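Local coordinates for transcriptional regulator, LacI family protein (Rhodococcus jostii, PDB 3K9C) that probably acts as a DNA-binding transcriptional regulator of the LacI family, with a periplasmic-binding-protein-like domain, at residues Y220-L225 and T235-A240. Numbering follows the deposited sequence.
With GOL (glycerol), chain D.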
loop_
_atom_site.group_PDB
_atom_site.type_symbol
_atom_site.label_atom_id
_atom_site.label_comp_id
_atom_site.label_asym_id
_atom_site.label_seq_id
_atom_site.Cartn_x
_atom_site.Cartn_y
_atom_site.Cartn_z
ATOM N N TYR B 220 -13.300 -0.590 7.790
ATOM C CA TYR B 220 -13.651 -1.949 7.429
ATOM C C TYR B 220 -12.440 -2.607 6.764
ATOM O O TYR B 220 -11.768 -1.982 5.938
ATOM C CB TYR B 220 -14.867 -1.946 6.483
ATOM C CG TYR B 220 -15.721 -3.192 6.549
ATOM C CD1 TYR B 220 -17.009 -3.155 7.095
ATOM C CD2 TYR B 220 -15.253 -4.409 6.054
ATOM C CE1 TYR B 220 -17.809 -4.304 7.142
ATOM C CE2 TYR B 220 -16.037 -5.558 6.101
ATOM C CZ TYR B 220 -17.311 -5.498 6.647
ATOM O OH TYR B 220 -18.074 -6.638 6.724
ATOM N N ASP B 221 -12.174 -3.854 7.168
ATOM C CA ASP B 221 -11.079 -4.715 6.685
ATOM C C ASP B 221 -10.036 -5.101 7.738
ATOM O O ASP B 221 -9.476 -6.198 7.678
ATOM C CB ASP B 221 -10.316 -4.089 5.500
ATOM C CG ASP B 221 -11.134 -4.056 4.220
ATOM O OD1 ASP B 221 -12.158 -4.768 4.132
ATOM O OD2 ASP B 221 -10.737 -3.323 3.294
ATOM N N ASP B 222 -9.785 -4.201 8.689
ATOM C CA ASP B 222 -8.769 -4.397 9.729
ATOM C C ASP B 222 -7.441 -4.615 9.016
ATOM O O ASP B 222 -6.754 -5.617 9.235
ATOM C CB ASP B 222 -9.086 -5.600 10.635
ATOM C CG ASP B 222 -8.191 -5.650 11.885
ATOM O OD1 ASP B 222 -7.746 -4.577 12.343
ATOM O OD2 ASP B 222 -7.946 -6.753 12.426
ATOM N N SER B 223 -7.095 -3.666 8.153
ATOM C CA SER B 223 -5.858 -3.737 7.392
ATOM C C SER B 223 -4.758 -3.027 8.174
ATOM O O SER B 223 -5.019 -2.467 9.237
ATOM C CB SER B 223 -6.052 -3.087 6.016
ATOM O OG SER B 223 -6.237 -1.691 6.127
ATOM N N ARG B 224 -3.537 -3.048 7.642
ATOM C CA ARG B 224 -2.392 -2.429 8.308
ATOM C C ARG B 224 -2.631 -0.970 8.671
ATOM O O ARG B 224 -2.069 -0.461 9.638
ATOM C CB ARG B 224 -1.134 -2.529 7.431
ATOM C CG ARG B 224 -1.160 -1.676 6.167
ATOM C CD ARG B 224 0.185 -1.713 5.439
ATOM N NE ARG B 224 1.267 -1.152 6.246
ATOM C CZ ARG B 224 1.459 0.146 6.449
ATOM N NH1 ARG B 224 0.641 1.034 5.895
ATOM N NH2 ARG B 224 2.462 0.557 7.217
ATOM N N LEU B 225 -3.471 -0.299 7.896
ATOM C CA LEU B 225 -3.770 1.107 8.144
ATOM C C LEU B 225 -4.402 1.288 9.520
ATOM O O LEU B 225 -4.047 2.199 10.256
ATOM C CB LEU B 225 -4.740 1.624 7.075
ATOM C CG LEU B 225 -4.325 1.475 5.609
ATOM C CD1 LEU B 225 -5.489 1.821 4.706
ATOM C CD2 LEU B 225 -3.134 2.376 5.327
ATOM N N THR B 235 -12.486 -0.893 13.558
ATOM C CA THR B 235 -12.814 -1.421 12.242
ATOM C C THR B 235 -13.474 -2.793 12.316
ATOM O O THR B 235 -13.622 -3.363 13.394
ATOM C CB THR B 235 -11.522 -1.538 11.395
ATOM O OG1 THR B 235 -11.848 -1.846 10.041
ATOM C CG2 THR B 235 -10.627 -2.637 11.949
ATOM N N ILE B 236 -13.858 -3.315 11.159
ATOM C CA ILE B 236 -14.490 -4.619 11.065
ATOM C C ILE B 236 -13.565 -5.585 10.341
ATOM O O ILE B 236 -13.216 -5.366 9.175
ATOM C CB ILE B 236 -15.820 -4.530 10.297
ATOM C CG1 ILE B 236 -16.811 -3.699 11.107
ATOM C CG2 ILE B 236 -16.366 -5.915 10.031
ATOM C CD1 ILE B 236 -18.001 -3.296 10.326
ATOM N N SER B 237 -13.163 -6.648 11.032
ATOM C CA SER B 237 -12.271 -7.632 10.435
ATOM C C SER B 237 -12.994 -8.649 9.582
ATOM O O SER B 237 -14.116 -9.051 9.886
ATOM C CB SER B 237 -11.484 -8.378 11.513
ATOM O OG SER B 237 -10.836 -9.513 10.958
ATOM N N GLN B 238 -12.331 -9.063 8.508
ATOM C CA GLN B 238 -12.866 -10.065 7.604
ATOM C C GLN B 238 -12.048 -11.330 7.804
ATOM O O GLN B 238 -12.255 -12.337 7.126
ATOM C CB GLN B 238 -12.727 -9.605 6.162
ATOM C CG GLN B 238 -13.453 -8.326 5.842
ATOM C CD GLN B 238 -13.869 -8.279 4.389
ATOM O OE1 GLN B 238 -14.612 -9.140 3.919
ATOM N NE2 GLN B 238 -13.390 -7.274 3.669
ATOM N N ASP B 239 -11.107 -11.255 8.739
ATOM C CA ASP B 239 -10.228 -12.371 9.064
ATOM C C ASP B 239 -9.491 -12.853 7.825
ATOM O O ASP B 239 -9.768 -13.931 7.307
ATOM C CB ASP B 239 -11.025 -13.530 9.660
ATOM C CG ASP B 239 -10.157 -14.461 10.483
ATOM O OD1 ASP B 239 -9.008 -14.734 10.059
ATOM O OD2 ASP B 239 -10.622 -14.920 11.548
ATOM N N ALA B 240 -8.546 -12.041 7.365
ATOM C CA ALA B 240 -7.753 -12.340 6.179
ATOM C C ALA B 240 -7.143 -13.755 6.166
ATOM O O ALA B 240 -7.214 -14.468 5.153
ATOM C CB ALA B 240 -6.652 -11.296 6.033
HETATM C C1 GOL D . -14.049 -5.394 0.440
HETATM O O1 GOL D . -13.941 -6.640 0.624
HETATM C C2 GOL D . -12.885 -4.751 0.965
HETATM O O2 GOL D . -13.607 -4.168 1.856
HETATM C C3 GOL D . -12.072 -3.634 0.302
HETATM O O3 GOL D . -11.053 -3.073 0.765
HETATM O O HOH W 1 -17.316 -9.026 5.102
HETATM O O HOH W 2 -8.428 -9.046 11.558
#
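I236 packs over one face of the Y220 ring. Its CB lies 3.8 Å from the ring centroid, in a CH-pi contact. I236 CG2 lies over the same face near Y220 CZ, and I236 CD1 is 3.3 Å from Y220 CE1. Y220 CG stands anti to the backbone N (chi1 -152°), which brings the ring back to I236 although CB points away. Q238 CG meets the same ring at its edge, by CE2, with the amide turned 78° from the ring plane. Y220 also makes a cation-pi contact with R143. Were Y220 an alanine, I236 would probably lose the face it packs on and Q238 OE1 its water link to the hydroxyl.

D221 N donates a hydrogen bond to I236 O at 2.7 Å. Q238 NE2 donates to D221 OD1 at 2.8 Å, and the carboxylate and amide lie side by side, 20° from coplanar. T235 OG1 takes a weak bond from D222 N, but its stronger partner is D194.

Water 1 links Y220 OH to Q238 OE1. A glycerol, probably from the crystallisation liquor, donates from O3 to D221 OD2 at 2.6 Å and accepts from Q238 NE2 through O1. With the D221–Q238 bond, it probably restrains the rotation of both groups.

D221, Q238 and R143 bind the glycerol, at a place consistent with the effector cleft between the two lobes of LacI-type regulators.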